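PDB 2Z6V: putative uncharacterized protein from Mycobacterium avium, which probably acts as a sulfotransferase, transferring a sulfuryl group to an acceptor that has not been established. Local coordinates for residues A[75-87]-A[196-208]. Numbering follows the deposited sequence.
Sequences RVLDDATNALGRR and NQDFKGLSWDSFL. With PLM (palmitic acid), chain C.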
ATOM      1  N   ARG A  75      18.610   7.706   4.888  1.00 41.20           N
ATOM      2  CA  ARG A  75      17.564   7.360   3.941  1.00 40.37           C
ATOM      3  C   ARG A  75      16.179   7.282   4.617  1.00 40.19           C
ATOM      4  O   ARG A  75      15.217   7.908   4.161  1.00 39.30           O
ATOM      5  CB  ARG A  75      17.924   6.034   3.284  1.00 42.65           C
ATOM      6  CG  ARG A  75      16.779   5.297   2.646  1.00 47.98           C
ATOM      7  CD  ARG A  75      16.321   5.894   1.338  1.00 50.09           C
ATOM      8  NE  ARG A  75      15.820   4.804   0.506  1.00 57.42           N
ATOM      9  CZ  ARG A  75      14.860   4.914  -0.406  1.00 59.51           C
ATOM     10  NH1 ARG A  75      14.267   6.083  -0.623  1.00 60.68           N
ATOM     11  NH2 ARG A  75      14.485   3.840  -1.092  1.00 60.30           N
ATOM     12  N   VAL A  76      16.080   6.525   5.707  1.00 37.25           N
ATOM     13  CA  VAL A  76      14.818   6.398   6.416  1.00 35.96           C
ATOM     14  C   VAL A  76      14.335   7.741   6.949  1.00 36.02           C
ATOM     15  O   VAL A  76      13.150   8.062   6.858  1.00 37.02           O
ATOM     16  CB  VAL A  76      14.922   5.424   7.600  1.00 34.98           C
ATOM     17  CG1 VAL A  76      13.581   5.333   8.310  1.00 32.73           C
ATOM     18  CG2 VAL A  76      15.349   4.060   7.110  1.00 35.68           C
ATOM     19  N   LEU A  77      15.248   8.523   7.513  1.00 34.56           N
ATOM     20  CA  LEU A  77      14.885   9.828   8.048  1.00 34.23           C
ATOM     21  C   LEU A  77      14.494  10.786   6.923  1.00 34.54           C
ATOM     22  O   LEU A  77      13.611  11.632   7.091  1.00 34.38           O
ATOM     23  CB  LEU A  77      16.045  10.410   8.863  1.00 34.49           C
ATOM     24  CG  LEU A  77      16.301   9.732  10.212  1.00 35.06           C
ATOM     25  CD1 LEU A  77      17.626  10.216  10.793  1.00 32.53           C
ATOM     26  CD2 LEU A  77      15.143  10.039  11.160  1.00 33.95           C
ATOM     27  N   ASP A  78      15.147  10.653   5.774  1.00 33.85           N
ATOM     28  CA  ASP A  78      14.831  11.507   4.638  1.00 33.94           C
ATOM     29  C   ASP A  78      13.423  11.189   4.130  1.00 33.00           C
ATOM     30  O   ASP A  78      12.655  12.091   3.780  1.00 31.06           O
ATOM     31  CB  ASP A  78      15.845  11.310   3.508  1.00 33.82           C
ATOM     32  CG  ASP A  78      15.675  12.334   2.399  1.00 35.85           C
ATOM     33  OD1 ASP A  78      15.722  13.549   2.704  1.00 36.43           O
ATOM     34  OD2 ASP A  78      15.488  11.928   1.227  1.00 37.00           O
ATOM     35  N   ASP A  79      13.087   9.903   4.095  1.00 31.44           N
ATOM     36  CA  ASP A  79      11.765   9.493   3.644  1.00 31.99           C
ATOM     37  C   ASP A  79      10.684   9.950   4.635  1.00 31.47           C
ATOM     38  O   ASP A  79       9.604  10.385   4.233  1.00 28.39           O
ATOM     39  CB  ASP A  79      11.708   7.969   3.464  1.00 32.76           C
ATOM     40  CG  ASP A  79      12.465   7.496   2.228  1.00 34.48           C
ATOM     41  OD1 ASP A  79      12.392   8.179   1.185  1.00 36.44           O
ATOM     42  OD2 ASP A  79      13.121   6.434   2.287  1.00 35.71           O
ATOM     43  N   ALA A  80      10.990   9.856   5.927  1.00 30.98           N
ATOM     44  CA  ALA A  80      10.045  10.258   6.963  1.00 30.25           C
ATOM     45  C   ALA A  80       9.768  11.748   6.853  1.00 30.55           C
ATOM     46  O   ALA A  80       8.623  12.187   6.984  1.00 31.10           O
ATOM     47  CB  ALA A  80      10.603   9.932   8.335  1.00 28.33           C
ATOM     48  N   THR A  81      10.825  12.515   6.597  1.00 30.22           N
ATOM     49  CA  THR A  81      10.726  13.962   6.465  1.00 28.91           C
ATOM     50  C   THR A  81       9.823  14.302   5.303  1.00 27.60           C
ATOM     51  O   THR A  81       8.899  15.085   5.448  1.00 26.92           O
ATOM     52  CB  THR A  81      12.106  14.599   6.224  1.00 30.22           C
ATOM     53  OG1 THR A  81      13.003  14.183   7.259  1.00 31.96           O
ATOM     54  CG2 THR A  81      12.006  16.127   6.232  1.00 30.04           C
ATOM     55  N   ASN A  82      10.088  13.700   4.149  1.00 28.71           N
ATOM     56  CA  ASN A  82       9.267  13.947   2.964  1.00 29.64           C
ATOM     57  C   ASN A  82       7.811  13.548   3.185  1.00 29.57           C
ATOM     58  O   ASN A  82       6.897  14.251   2.746  1.00 29.71           O
ATOM     59  CB  ASN A  82       9.827  13.202   1.754  1.00 29.30           C
ATOM     60  CG  ASN A  82      11.155  13.772   1.287  1.00 31.15           C
ATOM     61  OD1 ASN A  82      11.371  14.984   1.343  1.00 32.31           O
ATOM     62  ND2 ASN A  82      12.043  12.905   0.810  1.00 31.03           N
ATOM     63  N   ALA A  83       7.602  12.424   3.869  1.00 28.20           N
ATOM     64  CA  ALA A  83       6.260  11.942   4.156  1.00 27.66           C
ATOM     65  C   ALA A  83       5.530  12.949   5.043  1.00 28.02           C
ATOM     66  O   ALA A  83       4.380  13.294   4.779  1.00 27.56           O
ATOM     67  CB  ALA A  83       6.321  10.577   4.846  1.00 25.91           C
ATOM     68  N   LEU A  84       6.205  13.418   6.089  1.00 27.28           N
ATOM     69  CA  LEU A  84       5.617  14.389   7.002  1.00 26.01           C
ATOM     70  C   LEU A  84       5.387  15.719   6.293  1.00 25.19           C
ATOM     71  O   LEU A  84       4.435  16.440   6.607  1.00 25.20           O
ATOM     72  CB  LEU A  84       6.522  14.591   8.225  1.00 26.75           C
ATOM     73  CG  LEU A  84       5.974  15.519   9.314  1.00 26.06           C
ATOM     74  CD1 LEU A  84       4.627  14.997   9.796  1.00 25.27           C
ATOM     75  CD2 LEU A  84       6.966  15.604  10.468  1.00 26.08           C
ATOM     76  N   GLY A  85       6.252  16.039   5.334  1.00 24.52           N
ATOM     77  CA  GLY A  85       6.102  17.277   4.589  1.00 25.78           C
ATOM     78  C   GLY A  85       4.803  17.273   3.799  1.00 29.26           C
ATOM     79  O   GLY A  85       4.141  18.309   3.670  1.00 29.44           O
ATOM     80  N   ARG A  86       4.436  16.105   3.263  1.00 29.17           N
ATOM     81  CA  ARG A  86       3.195  15.966   2.504  1.00 30.35           C
ATOM     82  C   ARG A  86       2.022  16.253   3.423  1.00 31.03           C
ATOM     83  O   ARG A  86       1.063  16.937   3.049  1.00 30.87           O
ATOM     84  CB  ARG A  86       3.067  14.550   1.949  1.00 28.73           C
ATOM     85  CG  ARG A  86       3.909  14.314   0.730  1.00 28.05           C
ATOM     86  CD  ARG A  86       4.360  12.882   0.648  1.00 25.23           C
ATOM     87  NE  ARG A  86       5.570  12.828  -0.150  1.00 26.73           N
ATOM     88  CZ  ARG A  86       6.491  11.884  -0.050  1.00 27.33           C
ATOM     89  NH1 ARG A  86       6.341  10.893   0.823  1.00 26.47           N
ATOM     90  NH2 ARG A  86       7.572  11.946  -0.815  1.00 27.79           N
ATOM     91  N   ARG A  87       2.112  15.711   4.633  1.00 31.29           N
ATOM     92  CA  ARG A  87       1.089  15.893   5.651  1.00 31.74           C
ATOM     93  C   ARG A  87       0.913  17.394   5.873  1.00 30.12           C
ATOM     94  O   ARG A  87      -0.203  17.883   5.956  1.00 30.53           O
ATOM     95  CB  ARG A  87       1.538  15.196   6.939  1.00 33.53           C
ATOM     96  CG  ARG A  87       0.582  15.295   8.111  1.00 33.66           C
ATOM     97  CD  ARG A  87      -0.693  14.552   7.859  1.00 32.37           C
ATOM     98  NE  ARG A  87      -1.512  14.507   9.066  1.00 34.39           N
ATOM     99  CZ  ARG A  87      -1.371  13.616  10.043  1.00 35.98           C
ATOM    100  NH1 ARG A  87      -0.433  12.674   9.967  1.00 34.46           N
ATOM    101  NH2 ARG A  87      -2.180  13.658  11.094  1.00 36.00           N
ATOM    102  N   ASN A 196       1.486   6.188   5.460  1.00 27.72           N
ATOM    103  CA  ASN A 196       2.801   6.379   6.050  1.00 27.13           C
ATOM    104  C   ASN A 196       3.027   7.842   6.422  1.00 27.27           C
ATOM    105  O   ASN A 196       3.930   8.158   7.204  1.00 29.48           O
ATOM    106  CB  ASN A 196       3.897   5.871   5.104  1.00 29.04           C
ATOM    107  CG  ASN A 196       4.071   6.746   3.884  1.00 35.16           C
ATOM    108  OD1 ASN A 196       3.228   7.599   3.589  1.00 39.24           O
ATOM    109  ND2 ASN A 196       5.162   6.534   3.155  1.00 35.21           N
ATOM    110  N   GLN A 197       2.191   8.733   5.890  1.00 26.83           N
ATOM    111  CA  GLN A 197       2.294  10.160   6.199  1.00 26.10           C
ATOM    112  C   GLN A 197       1.747  10.446   7.601  1.00 27.08           C
ATOM    113  O   GLN A 197       1.822  11.577   8.098  1.00 25.97           O
ATOM    114  CB  GLN A 197       1.532  10.995   5.172  1.00 26.82           C
ATOM    115  CG  GLN A 197       2.178  11.047   3.795  1.00 28.13           C
ATOM    116  CD  GLN A 197       1.283  11.698   2.757  1.00 27.96           C
ATOM    117  OE1 GLN A 197       0.713  12.767   2.990  1.00 27.58           O
ATOM    118  NE2 GLN A 197       1.158  11.056   1.601  1.00 27.75           N
ATOM    119  N   ASP A 198       1.176   9.424   8.230  1.00 25.53           N
ATOM    120  CA  ASP A 198       0.671   9.571   9.582  1.00 27.21           C
ATOM    121  C   ASP A 198       1.473   8.603  10.441  1.00 28.50           C
ATOM    122  O   ASP A 198       1.168   8.366  11.609  1.00 29.25           O
ATOM    123  CB  ASP A 198      -0.821   9.245   9.652  1.00 27.98           C
ATOM    124  CG  ASP A 198      -1.413   9.519  11.034  1.00 31.23           C
ATOM    125  OD1 ASP A 198      -1.205  10.641  11.564  1.00 28.34           O
ATOM    126  OD2 ASP A 198      -2.082   8.614  11.586  1.00 30.97           O
ATOM    127  N   PHE A 199       2.513   8.046   9.831  1.00 30.08           N
ATOM    128  CA  PHE A 199       3.406   7.100  10.486  1.00 29.58           C
ATOM    129  C   PHE A 199       2.715   5.947  11.208  1.00 30.59           C
ATOM    130  O   PHE A 199       3.087   5.556  12.315  1.00 29.65           O
ATOM    131  CB  PHE A 199       4.360   7.865  11.402  1.00 25.43           C
ATOM    132  CG  PHE A 199       5.193   8.867  10.657  1.00 27.22           C
ATOM    133  CD1 PHE A 199       4.780  10.191  10.544  1.00 26.56           C
ATOM    134  CD2 PHE A 199       6.340   8.462   9.973  1.00 27.04           C
ATOM    135  CE1 PHE A 199       5.489  11.092   9.757  1.00 27.86           C
ATOM    136  CE2 PHE A 199       7.059   9.358   9.179  1.00 25.45           C
ATOM    137  CZ  PHE A 199       6.634  10.673   9.069  1.00 27.00           C
ATOM    138  N   LYS A 200       1.705   5.410  10.532  1.00 32.52           N
ATOM    139  CA  LYS A 200       0.920   4.268  10.988  1.00 33.12           C
ATOM    140  C   LYS A 200       0.621   3.468   9.718  1.00 33.48           C
ATOM    141  O   LYS A 200      -0.530   3.369   9.266  1.00 32.00           O
ATOM    142  CB  LYS A 200      -0.380   4.722  11.646  1.00 33.12           C
ATOM    143  CG  LYS A 200      -0.185   5.472  12.947  1.00 35.06           C
ATOM    144  CD  LYS A 200      -1.529   5.791  13.569  1.00 34.79           C
ATOM    145  CE  LYS A 200      -1.398   6.635  14.808  1.00 32.04           C
ATOM    146  NZ  LYS A 200      -2.741   7.110  15.214  1.00 33.89           N
ATOM    147  N   GLY A 201       1.696   2.942   9.138  1.00 31.74           N
ATOM    148  CA  GLY A 201       1.619   2.158   7.923  1.00 31.13           C
ATOM    149  C   GLY A 201       2.645   1.045   8.010  1.00 32.01           C
ATOM    150  O   GLY A 201       3.790   1.253   8.425  1.00 31.57           O
ATOM    151  N   LEU A 202       2.234  -0.150   7.618  1.00 30.03           N
ATOM    152  CA  LEU A 202       3.101  -1.305   7.688  1.00 29.30           C
ATOM    153  C   LEU A 202       4.381  -1.200   6.849  1.00 30.61           C
ATOM    154  O   LEU A 202       5.318  -1.959   7.070  1.00 31.28           O
ATOM    155  CB  LEU A 202       2.302  -2.545   7.284  1.00 28.43           C
ATOM    156  CG  LEU A 202       2.910  -3.930   7.483  1.00 27.80           C
ATOM    157  CD1 LEU A 202       3.320  -4.125   8.943  1.00 24.41           C
ATOM    158  CD2 LEU A 202       1.888  -4.979   7.056  1.00 26.01           C
ATOM    159  N   SER A 203       4.442  -0.268   5.900  1.00 30.76           N
ATOM    160  CA  SER A 203       5.633  -0.155   5.064  1.00 31.37           C
ATOM    161  C   SER A 203       6.870   0.265   5.844  1.00 32.81           C
ATOM    162  O   SER A 203       7.982  -0.142   5.507  1.00 33.98           O
ATOM    163  CB  SER A 203       5.408   0.824   3.911  1.00 31.54           C
ATOM    164  OG  SER A 203       5.214   2.144   4.374  1.00 36.08           O
ATOM    165  N   TRP A 204       6.686   1.078   6.880  1.00 31.67           N
ATOM    166  CA  TRP A 204       7.816   1.527   7.684  1.00 31.42           C
ATOM    167  C   TRP A 204       8.560   0.362   8.334  1.00 32.75           C
ATOM    168  O   TRP A 204       9.785   0.407   8.487  1.00 31.88           O
ATOM    169  CB  TRP A 204       7.345   2.492   8.769  1.00 29.49           C
ATOM    170  CG  TRP A 204       6.989   3.840   8.244  1.00 28.03           C
ATOM    171  CD1 TRP A 204       5.771   4.458   8.316  1.00 27.45           C
ATOM    172  CD2 TRP A 204       7.857   4.745   7.557  1.00 25.91           C
ATOM    173  NE1 TRP A 204       5.830   5.690   7.715  1.00 26.04           N
ATOM    174  CE2 TRP A 204       7.098   5.893   7.239  1.00 24.92           C
ATOM    175  CE3 TRP A 204       9.206   4.696   7.178  1.00 25.90           C
ATOM    176  CZ2 TRP A 204       7.642   6.989   6.557  1.00 27.12           C
ATOM    177  CZ3 TRP A 204       9.749   5.790   6.495  1.00 27.44           C
ATOM    178  CH2 TRP A 204       8.964   6.920   6.192  1.00 25.86           C
ATOM    179  N   ASP A 205       7.822  -0.682   8.704  1.00 32.78           N
ATOM    180  CA  ASP A 205       8.418  -1.843   9.353  1.00 33.83           C
ATOM    181  C   ASP A 205       9.403  -2.606   8.480  1.00 34.62           C
ATOM    182  O   ASP A 205      10.285  -3.294   8.993  1.00 35.36           O
ATOM    183  CB  ASP A 205       7.338  -2.817   9.832  1.00 33.54           C
ATOM    184  CG  ASP A 205       7.926  -4.013  10.565  1.00 35.97           C
ATOM    185  OD1 ASP A 205       8.427  -3.826  11.701  1.00 34.75           O
ATOM    186  OD2 ASP A 205       7.901  -5.132  10.002  1.00 35.67           O
ATOM    187  N   SER A 206       9.260  -2.503   7.163  1.00 35.10           N
ATOM    188  CA  SER A 206      10.173  -3.220   6.290  1.00 35.49           C
ATOM    189  C   SER A 206      11.514  -2.491   6.229  1.00 36.35           C
ATOM    190  O   SER A 206      12.486  -3.010   5.691  1.00 38.57           O
ATOM    191  CB  SER A 206       9.570  -3.382   4.891  1.00 33.49           C
ATOM    192  OG  SER A 206       9.284  -2.131   4.311  1.00 35.41           O
ATOM    193  N   PHE A 207      11.560  -1.290   6.794  1.00 35.54           N
ATOM    194  CA  PHE A 207      12.787  -0.506   6.825  1.00 35.62           C
ATOM    195  C   PHE A 207      13.383  -0.554   8.223  1.00 37.17           C
ATOM    196  O   PHE A 207      14.362   0.133   8.506  1.00 37.13           O
ATOM    197  CB  PHE A 207      12.507   0.950   6.439  1.00 34.67           C
ATOM    198  CG  PHE A 207      12.316   1.158   4.970  1.00 31.76           C
ATOM    199  CD1 PHE A 207      13.409   1.245   4.123  1.00 32.63           C
ATOM    200  CD2 PHE A 207      11.041   1.204   4.422  1.00 31.10           C
ATOM    201  CE1 PHE A 207      13.231   1.373   2.739  1.00 34.01           C
ATOM    202  CE2 PHE A 207      10.853   1.330   3.049  1.00 30.32           C
ATOM    203  CZ  PHE A 207      11.945   1.413   2.205  1.00 30.47           C
ATOM    204  N   LEU A 208      12.789  -1.360   9.100  1.00 38.12           N
ATOM    205  CA  LEU A 208      13.285  -1.484  10.472  1.00 39.15           C
ATOM    206  C   LEU A 208      13.767  -2.913  10.740  1.00 40.68           C
ATOM    207  O   LEU A 208      13.147  -3.884  10.310  1.00 41.69           O
ATOM    208  CB  LEU A 208      12.195  -1.075  11.470  1.00 36.84           C
ATOM    209  CG  LEU A 208      11.627   0.334  11.232  1.00 36.43           C
ATOM    210  CD1 LEU A 208      10.571   0.661  12.265  1.00 35.53           C
ATOM    211  CD2 LEU A 208      12.742   1.360  11.285  1.00 33.40           C
TER
HETATM  212  C1  PLM C 700       6.702  -4.598   6.526  1.00 68.21           C
HETATM  213  O1  PLM C 700       6.921  -5.196   7.602  1.00 68.45           O
HETATM  214  O2  PLM C 700       6.965  -3.400   6.286  1.00 69.19           O
HETATM  215  C2  PLM C 700       6.056  -5.398   5.392  1.00 65.87           C
HETATM  216  C3  PLM C 700       4.823  -6.158   5.882  1.00 62.02           C
HETATM  217  C4  PLM C 700       4.077  -6.860   4.745  1.00 61.68           C
HETATM  218  C5  PLM C 700       3.571  -5.863   3.699  1.00 58.54           C
HETATM  219  C6  PLM C 700       4.674  -5.451   2.722  1.00 59.44           C
HETATM  220  C7  PLM C 700       4.233  -4.237   1.905  1.00 57.86           C
HETATM  221  C8  PLM C 700       4.248  -2.972   2.765  1.00 58.29           C
HETATM  222  C9  PLM C 700       3.038  -2.097   2.437  1.00 58.87           C
HETATM  223  CA  PLM C 700       2.925  -1.839   0.933  1.00 60.30           C
HETATM  224  CB  PLM C 700       1.507  -1.413   0.546  1.00 56.70           C
HETATM  225  CC  PLM C 700       0.501  -2.463   1.019  1.00 55.57           C
HETATM  226  CD  PLM C 700       0.199  -2.297   2.510  1.00 57.27           C
HETATM  227  CE  PLM C 700      -0.360  -3.577   3.137  1.00 52.86           C
HETATM  228  CF  PLM C 700       0.698  -4.683   3.105  1.00 53.76           C
HETATM  229  CG  PLM C 700       0.235  -5.935   3.850  1.00 50.34           C
HETATM  230  O   HOH W   1       4.140   9.388   1.390  1.00 43.36           O
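Val76 CG2 lies 4.3 Å from Phe207 CB, while its CG1 faces CZ3 of Trp204. Asp79 C meets the edge of the same indole at CH2, Ala80 N lies obliquely 3.6 Å from Trp204 CH2, and Ala80 CB packs 3.7 Å from CE2 of Phe199. Trp204 NE1 fixes its ring by donating in the ring plane to a lone pair of Asn196 O (3.2 Å, 161°). That carbonyl oxygen also sits over the centre of one face of Phe199, whose rim meets Ala80 CA. Ala83 is the close-approach point, its CA 4.8 Å from Gln197 CA, its methyl between the two aromatic rings and the 196-197 backbone. Leu84 CB then meets the Phe199 rim. The Arg86 and Gln197 side chains cross at about a right angle, Arg86 CB 3.5 Å from Gln197 CD, guanidinium and amide planes 67° apart; Tyr229 and the carbonyl of Phe193 hold the amide. At Arg87, CG anti to the backbone N (chi1 180°) and a bend at chi2 bring NH1 2.7 Å from Asp198 OD1, a salt bridge on the carboxylate's anti side, and 3.1 Å from Gln197 O. Asp47 and Ser50 bind NH2, and Thr226 and Ser225 hold Asp198 OD2. Thus helix 70-96 joins this loop of the sulfotransferase-family region by apolar packing from Val76 to Leu84 and a buried ion pair at Arg87, whose charges the neighbouring polar groups probably stabilise.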